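Local coordinates for spore coat polysaccharide biosynthesis protein SpsE (Bacillus subtilis, PDB 1VLI) that takes part in spore coat polysaccharide biosynthesis, probably as a sugar-acid synthase of the N-acylneuraminate-9-phosphate synthase type, at residues A14-I18 with P217-I221; A48-A53 with H248-D252; T165-I170 with Y300-T304; Y315-T321 with N334-P340. All coordinates share one frame; numbering follows the deposited sequence.

In the fold
Contact 2 lies within the TIM barrel. Contacts 1 and 3 join barrel elements to the N-terminal hairpin and to the loop 300-304. Contact 4 belongs to the C-terminal SAF domain. Contacts 2 and 4 are buried, whereas contacts 1 and 3 are partly exposed. Contact 1 is apolar packing at the start of strand 220-225. Contact 2 is apolar too, and its loop segment begins with the zinc ligand H248. Contact 3 joins two loops through hydrogen bonds and water. Contact 4 pairs two strands by their backbones and adds an arginine. Contacts 3 and 4 touch: A166 O and Y315 OH are 2.8 Å apart, probably hydrogen-bonded. Contacts 2 and 4 lie on opposite sides of the chain's centre, their own centres about 35 Å apart.

Contact 1: A14-I18 with P217-I221; sequences AAFQI and PEAVI
V220 brings its CG2 methyl obliquely to the F16 ring, 3.5 Å from CE2. CB of V220 follows at 4.1 Å from the same CE2. The ring reaches this place because F16 CG stands between the backbone N and the carbonyl carbon (chi1 58°). In V220 the CG2 branch is the one beside the backbone N, with CG1 anti to that N (chi1 -174°). The same CG2 methyl also lies 3.8 Å from A14 O, so one methyl group meets both F16 and A14. A14 is the first modelled residue. Its CB points at the turn that leads into strand 220-225 and rests against a row of backbone oxygens. P217 O and A219 O are each 3.5 Å from this CB, and E218 O is equally close. These are van der Waals contacts. Strand 220-225 is one of the eight parallel strands of the TIM barrel, and V220 is its first residue. Strand 15-18 pairs with strand 21-24 in a separate antiparallel hairpin, which here packs across the N-terminal end of the barrel strands. F16 also touches A189 of the adjacent strand 188-193 and the loop residues P160 and Q187. At the exposed edge, E218 turns its carboxylate away from the hairpin and forms a salt bridge with R181.

Contact 2: A48-A53 with H248-D252; sequences ALIDAA and HFTID
F249 meets helix 43-56 mainly through apolar contacts. Its ring carbon CE2 is 3.4 Å from CD2 of L49 and 3.7 Å from CB of A52. The CZ corner of the ring reaches A53 CB at 4.0 Å. Both alanine methyls approach the ring obliquely. F249 CG lies between the backbone N and the carbonyl carbon (chi1 82°), which carries the ring forward to the helix. I251 makes the second apolar patch. Its CD1 methyl touches A48 CB at 3.8 Å and A52 CB at 4.0 Å, so A52 is shared by the two large side chains. L49 lays CD2 over the backbone between T250 and I251.

Polar atoms of the helix backbone also meet this surface. L49 O lies at the edge of the F249 ring, near its plane, 3.2 Å from CE2. This oxygen still accepts the helical bond from A53 N. A48 O, bonded to A52 N, is 3.3 Å from I251 CD1. On the far side of the loop, T250 OG1 is bonded to H260 and takes a weak bond from D252 N.

F249 also packs on A33 and A35 of strand 30-36 and on V61. With an alanine at F249, a gap would probably open between L49, A52 and A53, and A33 and A35 would lose the ring packed on them.

H248, just before F249, binds zinc together with H226. The arrangement is that of a TIM barrel: helix 43-56, in the beta-alpha-beta crossover from strand 30-36 to strand 60-63, packs on the loop after strand 244-248, which lies next to strand 30-36.

Contact 3: T165-I170 with Y300-T304; sequences TAGAEI and YKTTT
G167 and T303 bring the two backbones together, with G167 CA 3.7 Å from T303 CB. Residues T165 to A168 form a type II beta turn. G167 has the positive phi (71°) of its third position. The segment 300-304 runs past this turn without regular structure, and A168 O receives a CA-H...O contact from T302.

K301 is the main side chain. Its chain bends at chi2 (51°) and is otherwise extended, passing A168 O on the way into the turn. There NZ donates to T165 O and to T165 OG1, each at 3.0 Å. NZ lies above the T165 carbonyl plane, and the turn's own A168 N comes from the opposite face. T165 OG1 is also bonded to M191 O. A water accepts from K301 NZ and probably donates to T302 O. A second water accepts from I170 N at 2.8 Å and donates to K301 O.

At the outer end, T302 OG1 donates to E169 OE2 at 3.2 Å. It meets the anti side of that oxygen, slightly out of the carboxylate plane.

The buried lysine amine is thus gripped by neutral oxygens, and its charge is probably stabilised by their dipoles as it ties the loop to the barrel.

Contact 4: Y315-T321 with N334-P340; sequences YRGIFTT and NIAVLRP
R316 turns an edge of its guanidinium group to V337 O. NH1 donates to this oxygen at 3.1 Å, and the oxygen lies nearly in the guanidinium plane. R339 N lies over one face. The bend of the R316 chain at chi2 (-140°) brings the group back over the partner strand. The guanidinium of R339 stands almost perpendicular to it (planes 82° apart). The ring of F319 meets P340 obliquely, with CZ 3.5 Å from P340 CA.

Residues 317-320 and 335-338 form an antiparallel strand pair. G317 with L338 and F319 with A336 are hydrogen-bonded pairs, each with two bonds. I318 with V337 and T320 with I335 are non-hydrogen-bonded pairs. I318, I335 and V337 turn to helix 352-356, and F319 and L338 pack on the other face. T321 N extends the pairing to N334 O at 2.7 Å.

R316 and R339 both form salt bridges with OE2 of E144, which probably explains how the two arginines can lie so close. A leucine in place of R316 would probably leave V337 O without this donor and E144 with one positive partner fewer. The shared carboxylate probably balances their charge and fastens this SAF-domain hairpin to the barrel.

Contact 1: A14-I18 with P217-I221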
loop_
_atom_site.group_PDB
_atom_site.type_symbol
_atom_site.label_atom_id
_atom_site.label_comp_id
_atom_site.label_asym_id
_atom_site.label_seq_id
_atom_site.Cartn_x
_atom_site.Cartn_y
_atom_site.Cartn_z
ATOM N N ALA A 14 18.927 0.105 -10.256
ATOM C CA ALA A 14 17.662 0.513 -9.571
ATOM C C ALA A 14 17.925 0.981 -8.129
ATOM O O ALA A 14 18.163 0.164 -7.217
ATOM C CB ALA A 14 16.652 -0.617 -9.592
ATOM N N ALA A 15 17.884 2.301 -7.956
ATOM C CA ALA A 15 18.117 2.971 -6.670
ATOM C C ALA A 15 17.429 4.343 -6.665
ATOM O O ALA A 15 17.227 4.931 -7.732
ATOM C CB ALA A 15 19.608 3.121 -6.406
ATOM N N PHE A 16 17.057 4.831 -5.475
ATOM C CA PHE A 16 16.531 6.187 -5.294
ATOM C C PHE A 16 16.607 6.660 -3.833
ATOM O O PHE A 16 17.066 5.919 -2.963
ATOM C CB PHE A 16 15.117 6.352 -5.870
ATOM C CG PHE A 16 14.087 5.401 -5.299
ATOM C CD1 PHE A 16 13.368 5.739 -4.168
ATOM C CD2 PHE A 16 13.799 4.185 -5.931
ATOM C CE1 PHE A 16 12.385 4.896 -3.636
ATOM C CE2 PHE A 16 12.815 3.312 -5.417
ATOM C CZ PHE A 16 12.109 3.653 -4.268
ATOM N N GLN A 17 16.175 7.889 -3.571
ATOM C CA GLN A 17 16.292 8.472 -2.234
ATOM C C GLN A 17 14.933 8.592 -1.548
ATOM O O GLN A 17 14.053 9.273 -2.069
ATOM C CB GLN A 17 16.887 9.886 -2.328
ATOM C CG GLN A 17 18.284 9.988 -2.838
ATOM C CD GLN A 17 19.266 9.321 -1.909
ATOM O OE1 GLN A 17 19.745 8.215 -2.207
ATOM N NE2 GLN A 17 19.561 9.969 -0.769
ATOM N N ILE A 18 14.750 7.969 -0.383
ATOM C CA ILE A 18 13.650 8.389 0.501
ATOM C C ILE A 18 14.194 9.337 1.585
ATOM O O ILE A 18 14.994 8.940 2.425
ATOM C CB ILE A 18 12.952 7.187 1.098
ATOM C CG1 ILE A 18 12.254 6.388 -0.012
ATOM C CG2 ILE A 18 11.890 7.646 2.057
ATOM C CD1 ILE A 18 11.775 5.014 0.432
ATOM N N PRO A 217 13.616 -4.783 -13.714
ATOM C CA PRO A 217 14.954 -4.581 -13.209
ATOM C C PRO A 217 15.246 -3.114 -12.899
ATOM O O PRO A 217 16.284 -2.815 -12.321
ATOM C CB PRO A 217 15.847 -5.131 -14.343
ATOM C CG PRO A 217 15.098 -4.818 -15.556
ATOM C CD PRO A 217 13.624 -4.996 -15.168
ATOM N N GLU A 218 14.344 -2.204 -13.245
ATOM C CA GLU A 218 14.500 -0.808 -12.798
ATOM C C GLU A 218 13.664 -0.453 -11.560
ATOM O O GLU A 218 13.707 0.685 -11.082
ATOM C CB GLU A 218 14.182 0.172 -13.932
ATOM C CG GLU A 218 15.327 0.401 -14.909
ATOM C CD GLU A 218 14.857 1.145 -16.146
ATOM O OE1 GLU A 218 14.791 2.404 -16.111
ATOM O OE2 GLU A 218 14.526 0.462 -17.151
ATOM N N ALA A 219 12.868 -1.401 -11.067
ATOM C CA ALA A 219 12.113 -1.205 -9.840
ATOM C C ALA A 219 12.976 -1.755 -8.716
ATOM O O ALA A 219 13.871 -2.592 -8.975
ATOM C CB ALA A 219 10.807 -1.920 -9.906
ATOM N N VAL A 220 12.760 -1.236 -7.494
ATOM C CA VAL A 220 13.320 -1.811 -6.276
ATOM C C VAL A 220 12.231 -2.669 -5.664
ATOM O O VAL A 220 11.107 -2.205 -5.530
ATOM C CB VAL A 220 13.710 -0.724 -5.216
ATOM C CG1 VAL A 220 14.412 -1.401 -4.053
ATOM C CG2 VAL A 220 14.591 0.353 -5.833
ATOM N N ILE A 221 12.564 -3.885 -5.246
ATOM C CA ILE A 221 11.552 -4.853 -4.770
ATOM C C ILE A 221 11.646 -5.056 -3.257
ATOM O O ILE A 221 12.732 -5.300 -2.734
ATOM C CB ILE A 221 11.713 -6.241 -5.501
ATOM C CG1 ILE A 221 11.677 -6.087 -7.027
ATOM C CG2 ILE A 221 10.596 -7.223 -5.119
ATOM C CD1 ILE A 221 10.332 -5.909 -7.577
#

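Contact 2: A48-A53 with H248-D252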
loop_
_atom_site.group_PDB
_atom_site.type_symbol
_atom_site.label_atom_id
_atom_site.label_comp_id
_atom_site.label_asym_id
_atom_site.label_seq_id
_atom_site.Cartn_x
_atom_site.Cartn_y
_atom_site.Cartn_z
ATOM N N ALA A 48 4.901 6.951 21.748
ATOM C CA ALA A 48 5.583 5.753 22.253
ATOM C C ALA A 48 5.871 4.740 21.115
ATOM O O ALA A 48 6.913 4.071 21.111
ATOM C CB ALA A 48 4.786 5.114 23.379
ATOM N N LEU A 49 4.969 4.656 20.142
ATOM C CA LEU A 49 5.190 3.775 18.980
ATOM C C LEU A 49 6.385 4.272 18.177
ATOM O O LEU A 49 7.316 3.526 17.934
ATOM C CB LEU A 49 3.933 3.661 18.133
ATOM C CG LEU A 49 2.859 2.739 18.721
ATOM C CD1 LEU A 49 1.488 3.171 18.216
ATOM C CD2 LEU A 49 3.130 1.259 18.392
ATOM N N ILE A 50 6.375 5.557 17.841
ATOM C CA ILE A 50 7.557 6.252 17.319
ATOM C C ILE A 50 8.816 5.889 18.077
ATOM O O ILE A 50 9.779 5.487 17.438
ATOM C CB ILE A 50 7.326 7.806 17.265
ATOM C CG1 ILE A 50 6.136 8.083 16.332
ATOM C CG2 ILE A 50 8.565 8.536 16.747
ATOM C CD1 ILE A 50 5.882 9.507 15.973
ATOM N N ASP A 51 8.804 5.980 19.416
ATOM C CA ASP A 51 9.965 5.605 20.255
ATOM C C ASP A 51 10.426 4.196 19.996
ATOM O O ASP A 51 11.622 3.950 19.825
ATOM C CB ASP A 51 9.653 5.683 21.755
ATOM C CG ASP A 51 9.571 7.117 22.286
ATOM O OD1 ASP A 51 10.341 7.997 21.837
ATOM O OD2 ASP A 51 8.772 7.440 23.192
ATOM N N ALA A 52 9.473 3.268 20.014
ATOM C CA ALA A 52 9.764 1.845 19.836
ATOM C C ALA A 52 10.427 1.560 18.483
ATOM O O ALA A 52 11.401 0.802 18.411
ATOM C CB ALA A 52 8.493 1.027 19.993
ATOM N N ALA A 53 9.905 2.196 17.433
ATOM C CA ALA A 53 10.453 2.101 16.080
ATOM C C ALA A 53 11.894 2.603 16.013
ATOM O O ALA A 53 12.756 1.954 15.408
ATOM C CB ALA A 53 9.589 2.885 15.115
ATOM N N HIS A 248 4.256 -4.990 10.904
ATOM C CA HIS A 248 3.430 -4.343 11.938
ATOM C C HIS A 248 4.110 -4.469 13.299
ATOM O O HIS A 248 4.739 -5.506 13.603
ATOM C CB HIS A 248 2.047 -4.963 12.050
ATOM C CG HIS A 248 1.204 -4.791 10.827
ATOM N ND1 HIS A 248 0.027 -4.077 10.835
ATOM C CD2 HIS A 248 1.359 -5.248 9.559
ATOM C CE1 HIS A 248 -0.506 -4.097 9.625
ATOM N NE2 HIS A 248 0.281 -4.803 8.831
ATOM N N PHE A 249 3.994 -3.404 14.098
ATOM C CA PHE A 249 4.413 -3.452 15.480
ATOM C C PHE A 249 3.410 -2.745 16.386
ATOM O O PHE A 249 2.606 -1.930 15.938
ATOM C CB PHE A 249 5.816 -2.867 15.654
ATOM C CG PHE A 249 5.860 -1.364 15.739
ATOM C CD1 PHE A 249 5.637 -0.588 14.611
ATOM C CD2 PHE A 249 6.162 -0.731 16.946
ATOM C CE1 PHE A 249 5.695 0.787 14.665
ATOM C CE2 PHE A 249 6.231 0.663 17.032
ATOM C CZ PHE A 249 5.992 1.432 15.897
ATOM N N THR A 250 3.452 -3.095 17.660
ATOM C CA THR A 250 2.593 -2.483 18.651
ATOM C C THR A 250 3.448 -2.191 19.863
ATOM O O THR A 250 4.627 -2.515 19.873
ATOM C CB THR A 250 1.411 -3.403 19.007
ATOM O OG1 THR A 250 0.644 -2.804 20.060
ATOM C CG2 THR A 250 1.913 -4.731 19.625
ATOM N N ILE A 251 2.851 -1.579 20.874
ATOM C CA ILE A 251 3.558 -1.234 22.096
ATOM C C ILE A 251 3.368 -2.353 23.117
ATOM O O ILE A 251 4.170 -2.509 24.047
ATOM C CB ILE A 251 3.088 0.192 22.609
ATOM C CG1 ILE A 251 4.236 0.945 23.268
ATOM C CG2 ILE A 251 1.813 0.165 23.493
ATOM C CD1 ILE A 251 5.214 1.525 22.277
ATOM N N ASP A 252 2.314 -3.146 22.907
ATOM C CA ASP A 252 1.914 -4.231 23.815
ATOM C C ASP A 252 0.931 -5.174 23.111
ATOM O O ASP A 252 -0.188 -4.777 22.786
ATOM C CB ASP A 252 1.282 -3.638 25.090
ATOM C CG ASP A 252 0.623 -4.679 25.977
ATOM O OD1 ASP A 252 0.890 -5.891 25.827
ATOM O OD2 ASP A 252 -0.180 -4.365 26.877
#

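Contact 3: T165-I170 with Y300-T304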
loop_
_atom_site.group_PDB
_atom_site.type_symbol
_atom_site.label_atom_id
_atom_site.label_comp_id
_atom_site.label_asym_id
_atom_site.label_seq_id
_atom_site.Cartn_x
_atom_site.Cartn_y
_atom_site.Cartn_z
ATOM N N THR A 165 1.295 -5.529 -3.664
ATOM C CA THR A 165 0.776 -6.404 -4.712
ATOM C C THR A 165 0.019 -7.643 -4.232
ATOM O O THR A 165 0.055 -8.685 -4.916
ATOM C CB THR A 165 1.935 -6.858 -5.618
ATOM O OG1 THR A 165 2.860 -7.629 -4.846
ATOM C CG2 THR A 165 2.768 -5.660 -6.127
ATOM N N ALA A 166 -0.665 -7.567 -3.087
ATOM C CA ALA A 166 -1.402 -8.739 -2.601
ATOM C C ALA A 166 -2.446 -9.148 -3.614
ATOM O O ALA A 166 -3.223 -8.306 -4.101
ATOM C CB ALA A 166 -2.060 -8.482 -1.272
ATOM N N GLY A 167 -2.458 -10.436 -3.944
ATOM C CA GLY A 167 -3.469 -10.991 -4.861
ATOM C C GLY A 167 -3.364 -10.599 -6.333
ATOM O O GLY A 167 -4.285 -10.873 -7.106
ATOM N N ALA A 168 -2.239 -9.983 -6.717
ATOM C CA ALA A 168 -2.052 -9.426 -8.052
ATOM C C ALA A 168 -1.425 -10.484 -8.925
ATOM O O ALA A 168 -0.771 -11.391 -8.427
ATOM C CB ALA A 168 -1.156 -8.197 -8.007
ATOM N N GLU A 169 -1.633 -10.368 -10.226
ATOM C CA GLU A 169 -0.859 -11.139 -11.165
ATOM C C GLU A 169 0.132 -10.203 -11.829
ATOM O O GLU A 169 0.130 -8.989 -11.564
ATOM C CB GLU A 169 -1.783 -11.812 -12.149
ATOM C CG GLU A 169 -2.712 -12.740 -11.406
ATOM C CD GLU A 169 -3.197 -13.862 -12.271
ATOM O OE1 GLU A 169 -3.780 -13.587 -13.338
ATOM O OE2 GLU A 169 -2.988 -15.016 -11.873
ATOM N N ILE A 170 0.997 -10.764 -12.663
ATOM C CA ILE A 170 2.119 -10.013 -13.223
ATOM C C ILE A 170 1.673 -8.812 -14.096
ATOM O O ILE A 170 2.294 -7.733 -14.086
ATOM C CB ILE A 170 3.149 -10.990 -13.887
ATOM C CG1 ILE A 170 4.469 -10.299 -14.232
ATOM C CG2 ILE A 170 2.565 -11.730 -15.099
ATOM C CD1 ILE A 170 5.328 -10.000 -13.059
ATOM N N TYR A 300 5.076 -18.171 -9.444
ATOM C CA TYR A 300 3.953 -17.642 -10.226
ATOM C C TYR A 300 3.226 -16.623 -9.362
ATOM O O TYR A 300 2.603 -16.996 -8.352
ATOM C CB TYR A 300 2.997 -18.745 -10.714
ATOM C CG TYR A 300 1.832 -18.202 -11.532
ATOM C CD1 TYR A 300 2.047 -17.509 -12.737
ATOM C CD2 TYR A 300 0.522 -18.366 -11.098
ATOM C CE1 TYR A 300 0.976 -16.983 -13.490
ATOM C CE2 TYR A 300 -0.562 -17.847 -11.837
ATOM C CZ TYR A 300 -0.328 -17.157 -13.030
ATOM O OH TYR A 300 -1.408 -16.659 -13.747
ATOM N N LYS A 301 3.353 -15.342 -9.737
ATOM C CA LYS A 301 2.727 -14.220 -9.011
ATOM C C LYS A 301 1.245 -14.334 -9.210
ATOM O O LYS A 301 0.769 -14.257 -10.342
ATOM C CB LYS A 301 3.204 -12.860 -9.532
ATOM C CG LYS A 301 2.576 -11.658 -8.844
ATOM C CD LYS A 301 2.688 -11.769 -7.341
ATOM C CE LYS A 301 2.174 -10.511 -6.679
ATOM N NZ LYS A 301 2.406 -10.567 -5.189
ATOM N N THR A 302 0.532 -14.545 -8.105
ATOM C CA THR A 302 -0.912 -14.791 -8.124
ATOM C C THR A 302 -1.551 -14.661 -6.720
ATOM O O THR A 302 -0.846 -14.574 -5.733
ATOM C CB THR A 302 -1.213 -16.180 -8.778
ATOM O OG1 THR A 302 -2.622 -16.321 -8.953
ATOM C CG2 THR A 302 -0.818 -17.354 -7.868
ATOM N N THR A 303 -2.881 -14.646 -6.638
ATOM C CA THR A 303 -3.583 -14.686 -5.346
ATOM C C THR A 303 -3.461 -16.070 -4.651
ATOM O O THR A 303 -3.386 -17.114 -5.328
ATOM C CB THR A 303 -5.058 -14.256 -5.553
ATOM O OG1 THR A 303 -5.673 -13.983 -4.285
ATOM C CG2 THR A 303 -5.887 -15.386 -6.168
ATOM N N THR A 304 -3.422 -16.085 -3.316
ATOM C CA THR A 304 -3.257 -17.353 -2.572
ATOM C C THR A 304 -4.591 -18.081 -2.299
ATOM O O THR A 304 -5.675 -17.524 -2.529
ATOM C CB THR A 304 -2.431 -17.173 -1.248
ATOM O OG1 THR A 304 -3.029 -16.160 -0.427
ATOM C CG2 THR A 304 -1.005 -16.655 -1.523
HETATM O O HOH W 1 -0.272 -12.106 -5.225
HETATM O O HOH W 2 1.204 -13.576 -12.874
#

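Contact 4: Y315-T321 with N334-P340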
loop_
_atom_site.group_PDB
_atom_site.type_symbol
_atom_site.label_atom_id
_atom_site.label_comp_id
_atom_site.label_asym_id
_atom_site.label_seq_id
_atom_site.Cartn_x
_atom_site.Cartn_y
_atom_site.Cartn_z
ATOM N N TYR A 315 -10.186 -5.391 -5.678
ATOM C CA TYR A 315 -9.603 -4.234 -6.373
ATOM C C TYR A 315 -10.678 -3.225 -6.743
ATOM O O TYR A 315 -11.866 -3.528 -6.647
ATOM C CB TYR A 315 -8.897 -4.648 -7.641
ATOM C CG TYR A 315 -7.651 -5.421 -7.400
ATOM C CD1 TYR A 315 -7.176 -5.629 -6.096
ATOM C CD2 TYR A 315 -6.913 -5.937 -8.469
ATOM C CE1 TYR A 315 -6.003 -6.365 -5.858
ATOM C CE2 TYR A 315 -5.717 -6.680 -8.231
ATOM C CZ TYR A 315 -5.292 -6.885 -6.931
ATOM O OH TYR A 315 -4.145 -7.576 -6.676
ATOM N N ARG A 316 -10.271 -2.037 -7.187
ATOM C CA ARG A 316 -11.248 -1.001 -7.527
ATOM C C ARG A 316 -11.928 -1.249 -8.877
ATOM O O ARG A 316 -11.422 -2.015 -9.717
ATOM C CB ARG A 316 -10.603 0.386 -7.503
ATOM C CG ARG A 316 -9.930 0.750 -6.168
ATOM C CD ARG A 316 -10.165 2.199 -5.748
ATOM N NE ARG A 316 -9.777 2.418 -4.363
ATOM C CZ ARG A 316 -10.070 3.512 -3.649
ATOM N NH1 ARG A 316 -10.777 4.515 -4.153
ATOM N NH2 ARG A 316 -9.692 3.586 -2.398
ATOM N N GLY A 317 -13.083 -0.617 -9.068
ATOM C CA GLY A 317 -13.742 -0.554 -10.350
ATOM C C GLY A 317 -14.513 0.742 -10.465
ATOM O O GLY A 317 -14.482 1.591 -9.554
ATOM N N ILE A 318 -15.234 0.897 -11.576
ATOM C CA ILE A 318 -15.958 2.118 -11.811
ATOM C C ILE A 318 -17.414 1.973 -11.381
ATOM O O ILE A 318 -18.123 1.071 -11.856
ATOM C CB ILE A 318 -15.851 2.510 -13.287
ATOM C CG1 ILE A 318 -14.390 2.711 -13.672
ATOM C CG2 ILE A 318 -16.632 3.769 -13.520
ATOM C CD1 ILE A 318 -14.192 3.029 -15.109
ATOM N N PHE A 319 -17.858 2.879 -10.508
ATOM C CA PHE A 319 -19.173 2.773 -9.874
ATOM C C PHE A 319 -19.932 4.048 -10.009
ATOM O O PHE A 319 -19.326 5.100 -10.028
ATOM C CB PHE A 319 -19.017 2.459 -8.392
ATOM C CG PHE A 319 -18.735 1.016 -8.107
ATOM C CD1 PHE A 319 -17.433 0.534 -8.103
ATOM C CD2 PHE A 319 -19.782 0.129 -7.853
ATOM C CE1 PHE A 319 -17.169 -0.827 -7.860
ATOM C CE2 PHE A 319 -19.533 -1.220 -7.599
ATOM C CZ PHE A 319 -18.217 -1.694 -7.610
ATOM N N THR A 320 -21.254 3.960 -10.112
ATOM C CA THR A 320 -22.095 5.149 -10.121
ATOM C C THR A 320 -22.191 5.720 -8.706
ATOM O O THR A 320 -22.400 4.979 -7.734
ATOM C CB THR A 320 -23.499 4.836 -10.627
ATOM O OG1 THR A 320 -23.959 3.627 -10.013
ATOM C CG2 THR A 320 -23.488 4.511 -12.121
ATOM N N THR A 321 -22.024 7.031 -8.599
ATOM C CA THR A 321 -22.223 7.726 -7.323
ATOM C C THR A 321 -23.640 8.314 -7.185
ATOM O O THR A 321 -24.038 8.706 -6.081
ATOM C CB THR A 321 -21.180 8.833 -7.121
ATOM O OG1 THR A 321 -21.217 9.727 -8.230
ATOM C CG2 THR A 321 -19.805 8.293 -7.178
ATOM N N ASN A 334 -20.859 11.703 -11.518
ATOM C CA ASN A 334 -21.778 10.574 -11.374
ATOM C C ASN A 334 -21.121 9.188 -11.368
ATOM O O ASN A 334 -21.775 8.188 -11.055
ATOM C CB ASN A 334 -22.920 10.641 -12.397
ATOM C CG ASN A 334 -22.425 10.776 -13.820
ATOM O OD1 ASN A 334 -21.268 10.440 -14.157
ATOM N ND2 ASN A 334 -23.291 11.273 -14.670
ATOM N N ILE A 335 -19.836 9.128 -11.691
ATOM C CA ILE A 335 -19.091 7.887 -11.514
ATOM C C ILE A 335 -17.769 8.116 -10.774
ATOM O O ILE A 335 -17.195 9.212 -10.853
ATOM C CB ILE A 335 -18.850 7.143 -12.876
ATOM C CG1 ILE A 335 -18.259 8.084 -13.935
ATOM C CG2 ILE A 335 -20.139 6.471 -13.371
ATOM C CD1 ILE A 335 -17.444 7.364 -14.985
ATOM N N ALA A 336 -17.286 7.072 -10.084
ATOM C CA ALA A 336 -16.033 7.152 -9.345
ATOM C C ALA A 336 -15.314 5.812 -9.314
ATOM O O ALA A 336 -15.933 4.767 -9.494
ATOM C CB ALA A 336 -16.256 7.687 -7.920
ATOM N N VAL A 337 -13.998 5.863 -9.117
ATOM C CA VAL A 337 -13.149 4.669 -8.970
ATOM C C VAL A 337 -13.162 4.262 -7.478
ATOM O O VAL A 337 -12.555 4.945 -6.621
ATOM C CB VAL A 337 -11.736 4.984 -9.477
ATOM C CG1 VAL A 337 -10.732 3.832 -9.213
ATOM C CG2 VAL A 337 -11.784 5.329 -10.939
ATOM N N LEU A 338 -13.910 3.195 -7.167
ATOM C CA LEU A 338 -14.197 2.808 -5.772
ATOM C C LEU A 338 -13.971 1.310 -5.553
ATOM O O LEU A 338 -13.871 0.559 -6.504
ATOM C CB LEU A 338 -15.628 3.207 -5.388
ATOM C CG LEU A 338 -15.907 4.712 -5.404
ATOM C CD1 LEU A 338 -17.381 4.982 -5.552
ATOM C CD2 LEU A 338 -15.355 5.404 -4.172
ATOM N N ARG A 339 -13.840 0.888 -4.302
ATOM C CA ARG A 339 -13.771 -0.522 -3.979
ATOM C C ARG A 339 -15.209 -1.048 -3.947
ATOM O O ARG A 339 -16.125 -0.357 -3.460
ATOM C CB ARG A 339 -13.130 -0.732 -2.617
ATOM C CG ARG A 339 -11.663 -0.388 -2.512
ATOM C CD ARG A 339 -11.139 -0.700 -1.141
ATOM N NE ARG A 339 -9.771 -0.258 -0.959
ATOM C CZ ARG A 339 -8.950 -0.755 -0.048
ATOM N NH1 ARG A 339 -9.360 -1.713 0.774
ATOM N NH2 ARG A 339 -7.710 -0.315 0.025
ATOM N N PRO A 340 -15.419 -2.251 -4.478
ATOM C CA PRO A 340 -16.766 -2.806 -4.602
ATOM C C PRO A 340 -17.470 -3.108 -3.277
ATOM O O PRO A 340 -18.699 -3.073 -3.225
ATOM C CB PRO A 340 -16.551 -4.103 -5.410
ATOM C CG PRO A 340 -15.165 -4.430 -5.280
ATOM C CD PRO A 340 -14.399 -3.148 -5.038
#